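Long-range contacts in N-acyl-D-glutamate deacylase (Bordetella bronchiseptica, PDB 3GIQ), which hydrolyses the amide bond of N-acyl-D-glutamates, probably with the help of zinc as in related amidohydrolases, to release D-glutamate and a carboxylic acid: residues A[289-294]-A[334-339]; A[294-299]-A[328-333]. All blocks are in the same frame, centred on the assembly; numbering follows the deposited sequence.

Contact 1: A[289-294]-A[334-339]; sequences TILIPE and RRLAPA. With G01 (N-[(R)-hydroxy(methyl)phosphoryl]-D-glutamic acid), chain C.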
loop_
_atom_site.group_PDB
_atom_site.type_symbol
_atom_site.label_atom_id
_atom_site.label_comp_id
_atom_site.label_asym_id
_atom_site.label_seq_id
_atom_site.Cartn_x
_atom_site.Cartn_y
_atom_site.Cartn_z
ATOM N N THR A 289 -10.804 2.578 8.231
ATOM C CA THR A 289 -11.517 2.855 6.995
ATOM C C THR A 289 -12.686 3.764 7.355
ATOM O O THR A 289 -12.631 4.477 8.359
ATOM C CB THR A 289 -12.026 1.542 6.339
ATOM O OG1 THR A 289 -12.615 1.841 5.066
ATOM C CG2 THR A 289 -13.054 0.851 7.227
ATOM N N ILE A 290 -13.736 3.751 6.545
ATOM C CA ILE A 290 -14.903 4.582 6.826
ATOM C C ILE A 290 -15.598 4.099 8.104
ATOM O O ILE A 290 -15.453 2.938 8.488
ATOM C CB ILE A 290 -15.922 4.525 5.660
ATOM C CG1 ILE A 290 -16.343 3.076 5.403
ATOM C CG2 ILE A 290 -15.310 5.125 4.402
ATOM C CD1 ILE A 290 -17.442 2.924 4.368
ATOM N N LEU A 291 -16.331 4.992 8.769
ATOM C CA LEU A 291 -17.062 4.619 9.976
ATOM C C LEU A 291 -18.287 3.830 9.530
ATOM O O LEU A 291 -19.067 4.295 8.696
ATOM C CB LEU A 291 -17.500 5.861 10.769
ATOM C CG LEU A 291 -18.413 5.613 11.981
ATOM C CD1 LEU A 291 -17.721 4.690 12.981
ATOM C CD2 LEU A 291 -18.766 6.943 12.645
ATOM N N ILE A 292 -18.441 2.633 10.084
ATOM C CA ILE A 292 -19.553 1.749 9.753
ATOM C C ILE A 292 -20.428 1.580 10.993
ATOM O O ILE A 292 -20.075 0.851 11.914
ATOM C CB ILE A 292 -19.018 0.374 9.301
ATOM C CG1 ILE A 292 -18.131 0.552 8.064
ATOM C CG2 ILE A 292 -20.176 -0.574 9.011
ATOM C CD1 ILE A 292 -17.305 -0.677 7.708
ATOM N N PRO A 293 -21.587 2.260 11.029
ATOM C CA PRO A 293 -22.515 2.193 12.164
ATOM C C PRO A 293 -22.877 0.785 12.625
ATOM O O PRO A 293 -23.070 0.553 13.817
ATOM C CB PRO A 293 -23.733 2.965 11.657
ATOM C CG PRO A 293 -23.123 3.977 10.747
ATOM C CD PRO A 293 -22.118 3.148 9.980
ATOM N N GLU A 294 -22.970 -0.146 11.683
ATOM C CA GLU A 294 -23.319 -1.528 12.000
ATOM C C GLU A 294 -22.314 -2.183 12.945
ATOM O O GLU A 294 -22.598 -3.224 13.536
ATOM C CB GLU A 294 -23.414 -2.363 10.718
ATOM C CG GLU A 294 -24.530 -1.962 9.759
ATOM C CD GLU A 294 -24.356 -0.566 9.194
ATOM O OE1 GLU A 294 -23.234 -0.232 8.760
ATOM O OE2 GLU A 294 -25.347 0.195 9.177
ATOM N N ARG A 334 -24.149 7.368 13.172
ATOM C CA ARG A 334 -24.930 7.890 12.058
ATOM C C ARG A 334 -24.843 9.412 12.024
ATOM O O ARG A 334 -24.790 10.014 10.950
ATOM C CB ARG A 334 -26.388 7.434 12.176
ATOM C CG ARG A 334 -26.561 5.947 11.906
ATOM C CD ARG A 334 -27.945 5.443 12.263
ATOM N NE ARG A 334 -28.055 4.008 12.015
ATOM C CZ ARG A 334 -29.002 3.229 12.529
ATOM N NH1 ARG A 334 -29.929 3.743 13.327
ATOM N NH2 ARG A 334 -29.020 1.932 12.247
ATOM N N ARG A 335 -24.814 10.029 13.201
ATOM C CA ARG A 335 -24.724 11.483 13.287
ATOM C C ARG A 335 -23.338 11.989 12.891
ATOM O O ARG A 335 -23.188 13.138 12.476
ATOM C CB ARG A 335 -25.051 11.959 14.705
ATOM C CG ARG A 335 -26.471 11.673 15.156
ATOM C CD ARG A 335 -26.743 12.358 16.485
ATOM N NE ARG A 335 -28.034 11.982 17.051
ATOM C CZ ARG A 335 -28.452 12.351 18.257
ATOM N NH1 ARG A 335 -27.677 13.110 19.023
ATOM N NH2 ARG A 335 -29.638 11.957 18.701
ATOM N N LEU A 336 -22.328 11.130 13.017
ATOM C CA LEU A 336 -20.957 11.503 12.666
ATOM C C LEU A 336 -20.673 11.378 11.168
ATOM O O LEU A 336 -19.696 11.939 10.667
ATOM C CB LEU A 336 -19.956 10.631 13.438
ATOM C CG LEU A 336 -19.848 10.846 14.952
ATOM C CD1 LEU A 336 -19.108 9.677 15.594
ATOM C CD2 LEU A 336 -19.124 12.166 15.237
ATOM N N ALA A 337 -21.528 10.645 10.460
ATOM C CA ALA A 337 -21.358 10.419 9.025
ATOM C C ALA A 337 -21.466 11.679 8.163
ATOM O O ALA A 337 -22.282 12.562 8.428
ATOM C CB ALA A 337 -22.368 9.378 8.548
ATOM N N PRO A 338 -20.618 11.784 7.125
ATOM C CA PRO A 338 -19.585 10.803 6.770
ATOM C C PRO A 338 -18.385 10.939 7.700
ATOM O O PRO A 338 -18.001 12.048 8.072
ATOM C CB PRO A 338 -19.244 11.168 5.329
ATOM C CG PRO A 338 -19.429 12.641 5.319
ATOM C CD PRO A 338 -20.724 12.821 6.082
ATOM N N ALA A 339 -17.789 9.811 8.067
ATOM C CA ALA A 339 -16.649 9.824 8.969
ATOM C C ALA A 339 -15.775 8.595 8.763
ATOM O O ALA A 339 -16.114 7.703 7.985
ATOM C CB ALA A 339 -17.140 9.879 10.421
HETATM C CD G01 C . -12.039 -3.240 7.922
HETATM C CG G01 C . -10.706 -3.265 7.174
HETATM C CB G01 C . -10.384 -1.866 6.632
HETATM C CA G01 C . -9.053 -1.622 5.869
HETATM C C G01 C . -7.872 -1.897 6.828
HETATM C C6 G01 C . -9.301 1.670 3.381
HETATM P P G01 C . -8.930 -0.052 3.667
HETATM O OPA G01 C . -7.453 -0.305 3.139
HETATM O OPB G01 C . -9.905 -0.896 2.934
HETATM N N G01 C . -8.907 -0.262 5.282
HETATM O O G01 C . -7.454 -0.975 7.554
HETATM O OXT G01 C . -7.405 -3.053 6.808
HETATM O OE1 G01 C . -12.041 -2.725 9.063
HETATM O OE2 G01 C . -13.018 -3.723 7.326
HETATM O O HOH W 1 -19.551 7.334 8.046
#
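Leu-291 and Ala-339 meet through both backbone and side chain, at the place where strand 286-290 runs out and strand 339-344 begins. Among the polar contacts, one direct bond crosses: Leu-291 N donates to Ala-339 O over 2.8 Å, nearly straight at 168°. The same oxygen lies 3.5 Å from Ile-290 CA in a CA-H...O contact. A water extends the pairing where the two segments separate, lying 3.1 Å from Leu-291 O, to which it can donate, and accepting from Ala-339 N at 3.0 Å.

These strands are neighbours in an antiparallel three-stranded sheet, completed by strand 303-307, which stands apart from the strands of the TIM-barrel-like amidohydrolase domain. Strand 286-290 also borders the ligand site: Thr-289 turns away from the 334-339 segment and lays CB and CG2 against the bound phosphonamidate inhibitor, its CB 3.8 Å from the inhibitor N, while its OG1 is hydrogen-bonded to Tyr-190.

Apolar packing adds to these bonds. Because Leu-291 CG stands anti to the backbone N (chi1 173°), the branch runs out toward the helix end, and CD2 touches both Leu-336 CB and Ala-339 CB, 4.0 Å from each. Ile-304 of strand 303-307 touches both leucines. Farther out, the Pro-293 ring lies against the aliphatic part of Arg-334, with Pro-293 CB 4.1 Å from Arg-334 CG; the arginine chain continues extended beyond this point, its guanidinium lying farther from the proline than CG does.

Contact 2: A[294-299]-A[328-333]; sequences ERAETI and DKTTAA. With G01 (N-[(R)-hydroxy(methyl)phosphoryl]-D-glutamic acid), chain C.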
loop_
_atom_site.group_PDB
_atom_site.type_symbol
_atom_site.label_atom_id
_atom_site.label_comp_id
_atom_site.label_asym_id
_atom_site.label_seq_id
_atom_site.Cartn_x
_atom_site.Cartn_y
_atom_site.Cartn_z
ATOM N N GLU A 294 -22.970 -0.146 11.683
ATOM C CA GLU A 294 -23.319 -1.528 12.000
ATOM C C GLU A 294 -22.314 -2.183 12.945
ATOM O O GLU A 294 -22.598 -3.224 13.536
ATOM C CB GLU A 294 -23.414 -2.363 10.718
ATOM C CG GLU A 294 -24.530 -1.962 9.759
ATOM C CD GLU A 294 -24.356 -0.566 9.194
ATOM O OE1 GLU A 294 -23.234 -0.232 8.760
ATOM O OE2 GLU A 294 -25.347 0.195 9.177
ATOM N N ARG A 295 -21.141 -1.573 13.084
ATOM C CA ARG A 295 -20.094 -2.112 13.950
ATOM C C ARG A 295 -20.092 -1.500 15.349
ATOM O O ARG A 295 -19.365 -1.958 16.226
ATOM C CB ARG A 295 -18.719 -1.879 13.318
ATOM C CG ARG A 295 -18.483 -2.631 12.021
ATOM C CD ARG A 295 -17.082 -2.357 11.501
ATOM N NE ARG A 295 -16.767 -3.162 10.324
ATOM C CZ ARG A 295 -15.585 -3.162 9.718
ATOM N NH1 ARG A 295 -14.605 -2.393 10.172
ATOM N NH2 ARG A 295 -15.375 -3.949 8.673
ATOM N N ALA A 296 -20.906 -0.468 15.550
ATOM C CA ALA A 296 -20.969 0.233 16.833
ATOM C C ALA A 296 -21.238 -0.630 18.061
ATOM O O ALA A 296 -20.742 -0.331 19.146
ATOM C CB ALA A 296 -22.005 1.352 16.756
ATOM N N GLU A 297 -22.018 -1.692 17.902
ATOM C CA GLU A 297 -22.341 -2.549 19.039
ATOM C C GLU A 297 -21.562 -3.860 19.098
ATOM O O GLU A 297 -21.763 -4.660 20.013
ATOM C CB GLU A 297 -23.840 -2.861 19.049
ATOM C CG GLU A 297 -24.749 -1.657 19.290
ATOM C CD GLU A 297 -24.489 -0.975 20.625
ATOM O OE1 GLU A 297 -24.270 -1.686 21.630
ATOM O OE2 GLU A 297 -24.517 0.271 20.674
ATOM N N THR A 298 -20.669 -4.084 18.139
ATOM C CA THR A 298 -19.899 -5.322 18.114
ATOM C C THR A 298 -18.401 -5.127 18.338
ATOM O O THR A 298 -17.685 -6.080 18.643
ATOM C CB THR A 298 -20.100 -6.061 16.778
ATOM O OG1 THR A 298 -19.672 -5.220 15.700
ATOM C CG2 THR A 298 -21.570 -6.412 16.582
ATOM N N ILE A 299 -17.930 -3.894 18.189
ATOM C CA ILE A 299 -16.514 -3.600 18.375
ATOM C C ILE A 299 -16.328 -2.444 19.345
ATOM O O ILE A 299 -16.835 -1.350 19.118
ATOM C CB ILE A 299 -15.838 -3.222 17.038
ATOM C CG1 ILE A 299 -16.028 -4.348 16.018
ATOM C CG2 ILE A 299 -14.352 -2.958 17.263
ATOM C CD1 ILE A 299 -15.405 -4.056 14.659
ATOM N N ASP A 328 -27.365 6.154 21.854
ATOM C CA ASP A 328 -26.617 4.908 21.727
ATOM C C ASP A 328 -25.516 5.076 20.687
ATOM O O ASP A 328 -25.547 6.007 19.881
ATOM C CB ASP A 328 -27.546 3.735 21.370
ATOM C CG ASP A 328 -28.218 3.896 20.023
ATOM O OD1 ASP A 328 -29.164 3.130 19.741
ATOM O OD2 ASP A 328 -27.804 4.769 19.239
ATOM N N LYS A 329 -24.537 4.180 20.713
ATOM C CA LYS A 329 -23.410 4.261 19.795
ATOM C C LYS A 329 -23.764 4.206 18.314
ATOM O O LYS A 329 -23.111 4.856 17.499
ATOM C CB LYS A 329 -22.386 3.180 20.141
ATOM C CG LYS A 329 -21.704 3.421 21.477
ATOM C CD LYS A 329 -20.661 2.366 21.789
ATOM C CE LYS A 329 -21.305 1.013 22.025
ATOM N NZ LYS A 329 -20.288 -0.014 22.377
ATOM N N THR A 330 -24.793 3.444 17.956
ATOM C CA THR A 330 -25.180 3.352 16.555
ATOM C C THR A 330 -25.697 4.702 16.075
ATOM O O THR A 330 -25.354 5.159 14.984
ATOM C CB THR A 330 -26.265 2.280 16.345
ATOM O OG1 THR A 330 -25.766 1.008 16.778
ATOM C CG2 THR A 330 -26.647 2.192 14.878
ATOM N N THR A 331 -26.516 5.341 16.905
ATOM C CA THR A 331 -27.076 6.646 16.574
ATOM C C THR A 331 -25.966 7.687 16.450
ATOM O O THR A 331 -25.990 8.525 15.552
ATOM C CB THR A 331 -28.078 7.105 17.655
ATOM O OG1 THR A 331 -29.185 6.196 17.687
ATOM C CG2 THR A 331 -28.588 8.511 17.360
ATOM N N ALA A 332 -24.995 7.631 17.354
ATOM C CA ALA A 332 -23.883 8.577 17.330
ATOM C C ALA A 332 -23.076 8.419 16.042
ATOM O O ALA A 332 -22.657 9.407 15.438
ATOM C CB ALA A 332 -22.984 8.360 18.540
ATOM N N ALA A 333 -22.865 7.174 15.624
ATOM C CA ALA A 333 -22.103 6.902 14.406
ATOM C C ALA A 333 -22.823 7.472 13.183
ATOM O O ALA A 333 -22.190 7.993 12.263
ATOM C CB ALA A 333 -21.891 5.393 14.242
HETATM C CD G01 C . -12.039 -3.240 7.922
HETATM C CG G01 C . -10.706 -3.265 7.174
HETATM C CB G01 C . -10.384 -1.866 6.632
HETATM C CA G01 C . -9.053 -1.622 5.869
HETATM C C G01 C . -7.872 -1.897 6.828
HETATM C C6 G01 C . -9.301 1.670 3.381
HETATM P P G01 C . -8.930 -0.052 3.667
HETATM O OPA G01 C . -7.453 -0.305 3.139
HETATM O OPB G01 C . -9.905 -0.896 2.934
HETATM N N G01 C . -8.907 -0.262 5.282
HETATM O O G01 C . -7.454 -0.975 7.554
HETATM O OXT G01 C . -7.405 -3.053 6.808
HETATM O OE1 G01 C . -12.041 -2.725 9.063
HETATM O OE2 G01 C . -13.018 -3.723 7.326
HETATM O O HOH W 2 -24.766 1.851 22.609
#
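Van der Waals packing of a loop against the first turn of a helix defines this contact, which joins the connection between strands 286-290 and 303-307 to helix 329-336. Ala-296 points its methyl toward the helix, where CB lies 3.7 Å from Thr-330 N and 3.9 Å from Lys-329 CB; Leu-318 of helix 318-325 also covers it. Lys-329 bends at chi3 (-67°), bringing its end back over the loop so that CE comes within 3.2 Å of Ala-296 O. Glu-297 crosses the same lysine obliquely, with OE2 3.6 Å from Lys-329 CE, but its OE1 stays 4.4 Å from Lys-329 NZ, beyond a salt bridge. A water joins the two segments, donating to Glu-297 OE2 and accepting from Lys-329 N at the start of the helix.

On the far side of the loop, Arg-295 extends toward the inhibitor. Its NH1 donates to inhibitor OE1 at 2.8 Å and its NH2 to OE2 at 2.7 Å, both bonds almost straight, while Tyr-343 adds a cation-pi contact. This is the paired, edge-on grip of guanidinium on carboxylate, here in a site consistent with recognition of the D-glutamate side chain.

The two contacts lie 9 Å apart, centre to centre, on the same side of the chain's centre, and share Glu-294 and helix 329-336. Along the sequence the order is 289-294, 294-299, 328-333, 334-339, so contact 2 falls within the excursion that contact 1 closes. They also touch directly: Leu-291 CD2 packs 3.6 Å from Ala-333 O, and Pro-293 CA lies 3.9 Å from Ala-333 CB. Residues 291-297 thus run from the start of strand 339-344 back along helix 329-336, and from this part of the chain Thr-289 and Arg-295 reach different parts of the same inhibitor, linking this peripheral sheet-and-helix unit to the active site.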